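Long-range contacts in periplasmic oligopeptide-binding protein (Burkholderia pseudomallei, PDB 3ZS6), which probably binds oligopeptides in the periplasm and passes them to an ABC transporter for uptake into the cell: residues A[103-111]-A[137-148]; A[306-314]-A[411-420]. All blocks are in the same frame, centred on the assembly; numbering follows the deposited sequence.

Contact 1: A[103-111]-A[137-148]; sequences ILVEFVKNA and KTEVPVSYFPEL
Lys137 and Lys109 meet where the end of strand 133-137 runs beside the turn after Phe107: Lys109 N donates to Lys137 O over 2.7 Å. Thr138 and Val108 then form a single beta bridge, with CA atoms 4.2 Å apart, closed on its far side by Glu139 N, which donates to Phe107 O at 2.9 Å. Glu139 also turns its side chain back, bent at chi2 (-79°), to bring OE2 within 2.6 Å of Asn110 N. This N-H reaches OE2 from above the carboxylate plane, 49° out of it. A water lies 2.9 Å from both Glu139 OE2 and Glu106 O and can donate to either, though it has more acceptors within reach than protons to give. Farther along, Phe107 packs among Val142, Tyr144 and Leu148. Val142 CG2 lies 3.9 Å from Phe107 CD2, and the Tyr144 hydroxyl is the polar neighbour of CE2. The Phe145 ring touches Val108 CG2 with its CZ and is backed by Trp64 and Trp89. Leu148 CD2 packs 3.6 Å from Phe107 CD2, and Leu148 CG also meets Leu104 CD2. Three backbone N-H donors thus fix how the segments pair, the Glu139 carboxylate holding the Val108-Ala111 type II turn, while Phe107 fills in beside them.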
loop_
_atom_site.group_PDB
_atom_site.type_symbol
_atom_site.label_atom_id
_atom_site.label_comp_id
_atom_site.label_asym_id
_atom_site.label_seq_id
_atom_site.Cartn_x
_atom_site.Cartn_y
_atom_site.Cartn_z
ATOM N N ILE A 103 1.900 -4.759 10.941
ATOM C CA ILE A 103 0.790 -3.847 11.226
ATOM C C ILE A 103 -0.587 -4.508 11.095
ATOM O O ILE A 103 -1.489 -4.221 11.881
ATOM C CB ILE A 103 0.841 -2.572 10.351
ATOM C CG1 ILE A 103 0.872 -2.942 8.863
ATOM C CG2 ILE A 103 2.058 -1.706 10.734
ATOM C CD1 ILE A 103 0.776 -1.753 7.919
ATOM N N LEU A 104 -0.752 -5.393 10.114
ATOM C CA LEU A 104 -2.057 -6.018 9.889
ATOM C C LEU A 104 -2.471 -6.993 10.991
ATOM O O LEU A 104 -3.653 -7.111 11.306
ATOM C CB LEU A 104 -2.119 -6.720 8.521
ATOM C CG LEU A 104 -2.268 -5.786 7.319
ATOM C CD1 LEU A 104 -2.455 -6.579 6.026
ATOM C CD2 LEU A 104 -3.419 -4.825 7.535
ATOM N N VAL A 105 -1.502 -7.685 11.581
ATOM C CA VAL A 105 -1.817 -8.638 12.638
ATOM C C VAL A 105 -1.856 -7.931 13.992
ATOM O O VAL A 105 -2.262 -8.500 15.002
ATOM C CB VAL A 105 -0.810 -9.805 12.662
ATOM C CG1 VAL A 105 0.496 -9.368 13.321
ATOM C CG2 VAL A 105 -1.411 -11.012 13.376
ATOM N N GLU A 106 -1.465 -6.665 13.995
ATOM C CA GLU A 106 -1.359 -5.907 15.234
ATOM C C GLU A 106 -2.700 -5.748 15.955
ATOM O O GLU A 106 -2.730 -5.567 17.174
ATOM C CB GLU A 106 -0.733 -4.537 14.961
ATOM C CG GLU A 106 0.238 -4.062 16.022
ATOM C CD GLU A 106 0.965 -2.793 15.604
ATOM O OE1 GLU A 106 1.808 -2.866 14.685
ATOM O OE2 GLU A 106 0.686 -1.724 16.187
ATOM N N PHE A 107 -3.805 -5.820 15.216
ATOM C CA PHE A 107 -5.127 -5.687 15.835
ATOM C C PHE A 107 -5.490 -6.940 16.632
ATOM O O PHE A 107 -6.368 -6.906 17.497
ATOM C CB PHE A 107 -6.219 -5.423 14.790
ATOM C CG PHE A 107 -6.090 -4.106 14.079
ATOM C CD1 PHE A 107 -4.966 -3.312 14.241
ATOM C CD2 PHE A 107 -7.105 -3.659 13.245
ATOM C CE1 PHE A 107 -4.854 -2.098 13.578
ATOM C CE2 PHE A 107 -7.001 -2.448 12.582
ATOM C CZ PHE A 107 -5.874 -1.666 12.749
ATOM N N VAL A 108 -4.818 -8.048 16.334
ATOM C CA VAL A 108 -5.119 -9.309 16.999
ATOM C C VAL A 108 -4.594 -9.347 18.435
ATOM O O VAL A 108 -3.535 -8.796 18.743
ATOM C CB VAL A 108 -4.593 -10.509 16.201
ATOM C CG1 VAL A 108 -4.982 -11.812 16.881
ATOM C CG2 VAL A 108 -5.141 -10.464 14.778
ATOM N N LYS A 109 -5.357 -10.004 19.304
ATOM C CA LYS A 109 -5.073 -10.044 20.730
ATOM C C LYS A 109 -3.667 -10.560 21.014
ATOM O O LYS A 109 -3.265 -11.617 20.516
ATOM C CB LYS A 109 -6.122 -10.899 21.451
ATOM C CG LYS A 109 -6.061 -10.827 22.962
ATOM C CD LYS A 109 -6.189 -9.389 23.447
ATOM C CE LYS A 109 -6.406 -9.324 24.953
ATOM N NZ LYS A 109 -7.747 -9.856 25.336
ATOM N N ASN A 110 -2.919 -9.782 21.789
ATOM C CA ASN A 110 -1.557 -10.124 22.181
ATOM C C ASN A 110 -0.482 -9.863 21.124
ATOM O O ASN A 110 0.705 -10.001 21.404
ATOM C CB ASN A 110 -1.482 -11.579 22.643
ATOM C CG ASN A 110 -2.160 -11.801 23.979
ATOM O OD1 ASN A 110 -2.321 -10.873 24.771
ATOM N ND2 ASN A 110 -2.560 -13.035 24.238
ATOM N N ALA A 111 -0.890 -9.491 19.915
ATOM C CA ALA A 111 0.077 -9.283 18.830
ATOM C C ALA A 111 1.203 -8.302 19.196
ATOM O O ALA A 111 2.380 -8.574 18.933
ATOM C CB ALA A 111 -0.628 -8.844 17.544
ATOM N N LYS A 137 -9.638 -13.081 18.246
ATOM C CA LYS A 137 -9.845 -12.080 19.286
ATOM C C LYS A 137 -9.006 -10.856 18.949
ATOM O O LYS A 137 -7.826 -10.990 18.636
ATOM C CB LYS A 137 -9.411 -12.626 20.648
ATOM C CG LYS A 137 -10.199 -13.839 21.129
ATOM C CD LYS A 137 -11.412 -13.426 21.944
ATOM C CE LYS A 137 -12.123 -14.643 22.506
ATOM N NZ LYS A 137 -13.307 -14.257 23.311
ATOM N N THR A 138 -9.608 -9.672 19.013
ATOM C CA THR A 138 -8.891 -8.428 18.745
ATOM C C THR A 138 -8.692 -7.639 20.032
ATOM O O THR A 138 -9.472 -7.783 20.975
ATOM C CB THR A 138 -9.639 -7.541 17.730
ATOM O OG1 THR A 138 -10.969 -7.292 18.203
ATOM C CG2 THR A 138 -9.705 -8.219 16.368
ATOM N N GLU A 139 -7.652 -6.806 20.062
ATOM C CA GLU A 139 -7.327 -5.999 21.245
ATOM C C GLU A 139 -8.437 -5.012 21.574
ATOM O O GLU A 139 -8.737 -4.770 22.736
ATOM C CB GLU A 139 -6.022 -5.225 21.026
ATOM C CG GLU A 139 -4.779 -6.091 20.927
ATOM C CD GLU A 139 -4.272 -6.554 22.281
ATOM O OE1 GLU A 139 -4.913 -6.227 23.302
ATOM O OE2 GLU A 139 -3.231 -7.242 22.322
ATOM N N VAL A 140 -9.020 -4.425 20.537
ATOM C CA VAL A 140 -10.136 -3.502 20.680
ATOM C C VAL A 140 -11.146 -3.853 19.599
ATOM O O VAL A 140 -10.817 -4.562 18.657
ATOM C CB VAL A 140 -9.694 -2.044 20.481
ATOM C CG1 VAL A 140 -8.748 -1.617 21.593
ATOM C CG2 VAL A 140 -9.026 -1.874 19.119
ATOM N N PRO A 141 -12.384 -3.365 19.731
ATOM C CA PRO A 141 -13.358 -3.709 18.689
ATOM C C PRO A 141 -13.003 -3.107 17.328
ATOM O O PRO A 141 -12.622 -1.937 17.236
ATOM C CB PRO A 141 -14.682 -3.147 19.230
ATOM C CG PRO A 141 -14.297 -2.204 20.346
ATOM C CD PRO A 141 -13.000 -2.704 20.893
ATOM N N VAL A 142 -13.120 -3.927 16.286
ATOM C CA VAL A 142 -12.822 -3.517 14.918
ATOM C C VAL A 142 -13.974 -3.959 14.020
ATOM O O VAL A 142 -14.120 -5.144 13.724
ATOM C CB VAL A 142 -11.505 -4.155 14.410
ATOM C CG1 VAL A 142 -11.205 -3.720 12.968
ATOM C CG2 VAL A 142 -10.347 -3.812 15.339
ATOM N N SER A 143 -14.786 -3.009 13.579
ATOM C CA SER A 143 -16.037 -3.345 12.905
ATOM C C SER A 143 -15.811 -3.862 11.484
ATOM O O SER A 143 -16.678 -4.512 10.911
ATOM C CB SER A 143 -16.971 -2.132 12.878
ATOM O OG SER A 143 -16.445 -1.111 12.045
ATOM N N TYR A 144 -14.644 -3.556 10.925
ATOM C CA TYR A 144 -14.343 -3.862 9.537
ATOM C C TYR A 144 -13.258 -4.937 9.421
ATOM O O TYR A 144 -12.635 -5.099 8.368
ATOM C CB TYR A 144 -13.882 -2.590 8.821
ATOM C CG TYR A 144 -12.803 -1.829 9.577
ATOM C CD1 TYR A 144 -11.460 -2.147 9.416
ATOM C CD2 TYR A 144 -13.137 -0.801 10.456
ATOM C CE1 TYR A 144 -10.472 -1.460 10.103
ATOM C CE2 TYR A 144 -12.166 -0.106 11.152
ATOM C CZ TYR A 144 -10.834 -0.435 10.972
ATOM O OH TYR A 144 -9.866 0.255 11.665
ATOM N N PHE A 145 -13.039 -5.679 10.500
ATOM C CA PHE A 145 -11.923 -6.610 10.527
ATOM C C PHE A 145 -11.816 -7.512 9.292
ATOM O O PHE A 145 -10.714 -7.803 8.833
ATOM C CB PHE A 145 -11.891 -7.447 11.812
ATOM C CG PHE A 145 -10.659 -8.300 11.921
ATOM C CD1 PHE A 145 -9.416 -7.711 12.122
ATOM C CD2 PHE A 145 -10.728 -9.677 11.760
ATOM C CE1 PHE A 145 -8.262 -8.482 12.192
ATOM C CE2 PHE A 145 -9.580 -10.458 11.831
ATOM C CZ PHE A 145 -8.335 -9.853 12.043
ATOM N N PRO A 146 -12.955 -7.962 8.743
ATOM C CA PRO A 146 -12.801 -8.860 7.593
ATOM C C PRO A 146 -12.056 -8.239 6.399
ATOM O O PRO A 146 -11.406 -8.984 5.667
ATOM C CB PRO A 146 -14.252 -9.223 7.233
ATOM C CG PRO A 146 -14.989 -9.114 8.548
ATOM C CD PRO A 146 -14.341 -7.929 9.249
ATOM N N GLU A 147 -12.136 -6.922 6.215
ATOM C CA GLU A 147 -11.384 -6.250 5.149
ATOM C C GLU A 147 -9.888 -6.529 5.224
ATOM O O GLU A 147 -9.231 -6.717 4.195
ATOM C CB GLU A 147 -11.596 -4.731 5.189
ATOM C CG GLU A 147 -12.883 -4.258 4.558
ATOM C CD GLU A 147 -13.007 -2.743 4.555
ATOM O OE1 GLU A 147 -12.307 -2.077 3.757
ATOM O OE2 GLU A 147 -13.820 -2.221 5.342
ATOM N N LEU A 148 -9.349 -6.527 6.443
ATOM C CA LEU A 148 -7.922 -6.741 6.641
ATOM C C LEU A 148 -7.477 -8.121 6.167
ATOM O O LEU A 148 -6.385 -8.270 5.614
ATOM C CB LEU A 148 -7.531 -6.541 8.116
ATOM C CG LEU A 148 -7.332 -5.091 8.586
ATOM C CD1 LEU A 148 -8.645 -4.324 8.573
ATOM C CD2 LEU A 148 -6.700 -5.049 9.974
HETATM O O HOH W 1 -1.916 -6.163 19.943
#

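Contact 2: A[306-314]-A[411-420]; sequences LMPKGVKGV and NDAMTFFDLI
Phe416 lies against the loop 306-314, which includes two consecutive type II turns (Pro308 to Val311 and Val311 to Val314) and sits beside the short helix 414-417 in this protein of the bacterial solute-binding protein family 5. The backbone of Leu306 approaches one face of the Phe416 ring: Leu306 O stands 3.4 Å above the ring plane, offset toward the rim, while also accepting from Thr261. Pro308 adds its CD over a face, 3.4 Å from Phe416 CE2, and Val311 CG2 meets the ring at its edge. Met307 runs past Phe416 in the opposite direction, bent at chi2 (-67°), which carries the thioether back over the helix start. Its sulfur makes an oblique Met-aromatic contact with Phe416, and its methyl CE sits over the face of the Phe417 ring, 4.0 Å from the centroid and 29° off the normal, a CH-pi contact. Leu306 CD1 and Ile420 CG2 meet tip to tip just beyond the helix. At the near end Lys312 crosses the Asn411 side chain at about a right angle, with CG near OD1 and Lys312 CE 3.4 Å from Asn411 ND2. Asp412 caps the helix by accepting from Met414 N through OD2, which also pairs with Arg452. Ala413 N reaches Lys312 O in a weak bond, whereas Lys312 N points almost straight at Asn411 OD1, 3.1 Å away with 175° at the hydrogen.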
loop_
_atom_site.group_PDB
_atom_site.type_symbol
_atom_site.label_atom_id
_atom_site.label_comp_id
_atom_site.label_asym_id
_atom_site.label_seq_id
_atom_site.Cartn_x
_atom_site.Cartn_y
_atom_site.Cartn_z
ATOM N N LEU A 306 -2.215 13.054 5.408
ATOM C CA LEU A 306 -2.223 11.663 4.946
ATOM C C LEU A 306 -3.600 11.169 4.498
ATOM O O LEU A 306 -3.692 10.280 3.657
ATOM C CB LEU A 306 -1.681 10.730 6.038
ATOM C CG LEU A 306 -0.234 10.942 6.499
ATOM C CD1 LEU A 306 0.101 10.005 7.669
ATOM C CD2 LEU A 306 0.746 10.745 5.344
ATOM N N MET A 307 -4.663 11.729 5.075
ATOM C CA MET A 307 -6.020 11.258 4.795
ATOM C C MET A 307 -6.566 11.828 3.487
ATOM O O MET A 307 -6.788 13.033 3.377
ATOM C CB MET A 307 -6.986 11.628 5.937
ATOM C CG MET A 307 -6.562 11.175 7.326
ATOM S SD MET A 307 -6.568 9.381 7.530
ATOM C CE MET A 307 -5.692 9.243 9.084
ATOM N N PRO A 308 -6.809 10.960 2.493
ATOM C CA PRO A 308 -7.450 11.429 1.258
ATOM C C PRO A 308 -8.898 11.809 1.553
ATOM O O PRO A 308 -9.523 11.179 2.405
ATOM C CB PRO A 308 -7.414 10.198 0.337
ATOM C CG PRO A 308 -6.521 9.190 1.016
ATOM C CD PRO A 308 -6.554 9.512 2.481
ATOM N N LYS A 309 -9.422 12.831 0.887
ATOM C CA LYS A 309 -10.828 13.161 1.065
ATOM C C LYS A 309 -11.657 11.932 0.697
ATOM O O LYS A 309 -11.418 11.302 -0.335
ATOM C CB LYS A 309 -11.222 14.354 0.193
ATOM C CG LYS A 309 -12.694 14.735 0.297
ATOM C CD LYS A 309 -13.081 15.800 -0.721
ATOM C CE LYS A 309 -12.372 17.120 -0.459
ATOM N NZ LYS A 309 -12.880 18.202 -1.355
ATOM N N GLY A 310 -12.607 11.568 1.550
ATOM C CA GLY A 310 -13.467 10.433 1.265
ATOM C C GLY A 310 -13.204 9.178 2.082
ATOM O O GLY A 310 -14.055 8.294 2.150
ATOM N N VAL A 311 -12.031 9.082 2.699
ATOM C CA VAL A 311 -11.723 7.909 3.503
ATOM C C VAL A 311 -12.589 7.876 4.767
ATOM O O VAL A 311 -12.749 8.886 5.445
ATOM C CB VAL A 311 -10.234 7.854 3.885
ATOM C CG1 VAL A 311 -9.903 8.929 4.933
ATOM C CG2 VAL A 311 -9.869 6.465 4.390
ATOM N N LYS A 312 -13.152 6.710 5.073
ATOM C CA LYS A 312 -13.983 6.551 6.261
ATOM C C LYS A 312 -13.186 6.719 7.560
ATOM O O LYS A 312 -11.997 6.419 7.616
ATOM C CB LYS A 312 -14.656 5.179 6.253
ATOM C CG LYS A 312 -15.609 4.947 5.098
ATOM C CD LYS A 312 -16.084 3.507 5.095
ATOM C CE LYS A 312 -16.837 3.165 3.811
ATOM N NZ LYS A 312 -18.135 3.884 3.694
ATOM N N GLY A 313 -13.849 7.191 8.609
ATOM C CA GLY A 313 -13.213 7.292 9.914
ATOM C C GLY A 313 -12.669 8.660 10.314
ATOM O O GLY A 313 -12.339 8.869 11.480
ATOM N N VAL A 314 -12.544 9.586 9.367
ATOM C CA VAL A 314 -12.261 10.979 9.725
ATOM C C VAL A 314 -13.303 11.903 9.121
ATOM O O VAL A 314 -13.977 11.541 8.160
ATOM C CB VAL A 314 -10.852 11.445 9.293
ATOM C CG1 VAL A 314 -9.791 10.742 10.120
ATOM C CG2 VAL A 314 -10.638 11.215 7.788
ATOM N N ASN A 411 -10.715 0.446 3.914
ATOM C CA ASN A 411 -11.314 1.772 3.863
ATOM C C ASN A 411 -11.627 2.307 5.245
ATOM O O ASN A 411 -12.786 2.389 5.645
ATOM C CB ASN A 411 -12.569 1.787 2.981
ATOM C CG ASN A 411 -13.101 3.196 2.748
ATOM O OD1 ASN A 411 -12.652 4.161 3.374
ATOM N ND2 ASN A 411 -14.068 3.318 1.847
ATOM N N ASP A 412 -10.576 2.648 5.979
ATOM C CA ASP A 412 -10.717 3.322 7.255
ATOM C C ASP A 412 -9.446 4.098 7.560
ATOM O O ASP A 412 -8.346 3.688 7.173
ATOM C CB ASP A 412 -11.016 2.338 8.383
ATOM C CG ASP A 412 -11.185 3.036 9.720
ATOM O OD1 ASP A 412 -12.238 3.677 9.918
ATOM O OD2 ASP A 412 -10.260 2.964 10.564
ATOM N N ALA A 413 -9.598 5.217 8.258
ATOM C CA ALA A 413 -8.469 6.105 8.525
ATOM C C ALA A 413 -7.300 5.397 9.209
ATOM O O ALA A 413 -6.157 5.846 9.105
ATOM C CB ALA A 413 -8.924 7.316 9.350
ATOM N N MET A 414 -7.582 4.301 9.910
ATOM C CA MET A 414 -6.542 3.587 10.650
ATOM C C MET A 414 -5.376 3.136 9.757
ATOM O O MET A 414 -4.244 3.049 10.218
ATOM C CB MET A 414 -7.121 2.379 11.404
ATOM C CG MET A 414 -7.815 2.728 12.732
ATOM S SD MET A 414 -6.806 3.700 13.887
ATOM C CE MET A 414 -5.591 2.505 14.410
ATOM N N THR A 415 -5.647 2.835 8.493
ATOM C CA THR A 415 -4.577 2.361 7.615
ATOM C C THR A 415 -3.492 3.428 7.432
ATOM O O THR A 415 -2.310 3.107 7.280
ATOM C CB THR A 415 -5.099 1.879 6.246
ATOM O OG1 THR A 415 -4.006 1.380 5.465
ATOM C CG2 THR A 415 -5.794 3.006 5.484
ATOM N N PHE A 416 -3.886 4.696 7.469
ATOM C CA PHE A 416 -2.922 5.779 7.291
ATOM C C PHE A 416 -2.173 6.070 8.595
ATOM O O PHE A 416 -1.007 6.491 8.584
ATOM C CB PHE A 416 -3.607 7.024 6.719
ATOM C CG PHE A 416 -4.031 6.868 5.283
ATOM C CD1 PHE A 416 -3.098 6.963 4.255
ATOM C CD2 PHE A 416 -5.348 6.581 4.958
ATOM C CE1 PHE A 416 -3.476 6.809 2.929
ATOM C CE2 PHE A 416 -5.733 6.415 3.633
ATOM C CZ PHE A 416 -4.797 6.524 2.619
ATOM N N PHE A 417 -2.831 5.821 9.725
ATOM C CA PHE A 417 -2.151 5.932 11.011
ATOM C C PHE A 417 -0.981 4.942 11.148
ATOM O O PHE A 417 -0.080 5.162 11.952
ATOM C CB PHE A 417 -3.135 5.810 12.189
ATOM C CG PHE A 417 -3.876 7.101 12.509
ATOM C CD1 PHE A 417 -3.213 8.178 13.084
ATOM C CD2 PHE A 417 -5.243 7.222 12.257
ATOM C CE1 PHE A 417 -3.892 9.368 13.382
ATOM C CE2 PHE A 417 -5.932 8.396 12.554
ATOM C CZ PHE A 417 -5.252 9.478 13.113
ATOM N N ASP A 418 -0.984 3.867 10.361
ATOM C CA ASP A 418 0.150 2.937 10.350
ATOM C C ASP A 418 1.454 3.626 9.937
ATOM O O ASP A 418 2.544 3.097 10.164
ATOM C CB ASP A 418 -0.114 1.738 9.428
ATOM C CG ASP A 418 -1.017 0.692 10.066
ATOM O OD1 ASP A 418 -1.049 0.614 11.313
ATOM O OD2 ASP A 418 -1.684 -0.062 9.324
ATOM N N LEU A 419 1.347 4.802 9.330
ATOM C CA LEU A 419 2.537 5.549 8.899
ATOM C C LEU A 419 3.162 6.408 9.994
ATOM O O LEU A 419 4.317 6.826 9.875
ATOM C CB LEU A 419 2.193 6.466 7.726
ATOM C CG LEU A 419 1.661 5.791 6.467
ATOM C CD1 LEU A 419 1.271 6.848 5.435
ATOM C CD2 LEU A 419 2.696 4.806 5.906
ATOM N N ILE A 420 2.406 6.684 11.053
ATOM C CA ILE A 420 2.849 7.661 12.043
ATOM C C ILE A 420 2.740 7.212 13.504
ATOM O O ILE A 420 3.225 7.911 14.393
ATOM C CB ILE A 420 2.098 9.001 11.880
ATOM C CG1 ILE A 420 0.589 8.757 11.778
ATOM C CG2 ILE A 420 2.600 9.750 10.645
ATOM C CD1 ILE A 420 -0.252 10.023 11.932
#

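Contact 2 is the more buried, its centre about 12 Å from that of the chain; contact 1 lies farther out, about 18 Å away, and is partly buried. Contact 1 joins a loop to the strand end, loop and short helix of 137-148, combining backbone bonds and a carboxylate-to-N-H bond with packing round Phe107, whereas contact 2 sets a loop against a short helix, with aromatic and thioether packing doing most of the work. They share no element but touch directly: Glu147 OE1 is hydrogen-bonded to Asn411 N at 3.0 Å, Tyr144 OH lies 2.9 Å from Asp412 OD2, and Ile103 CD1 packs 3.3 Å from Asp418 OD2. Both segments of contact 1 therefore meet 411-420.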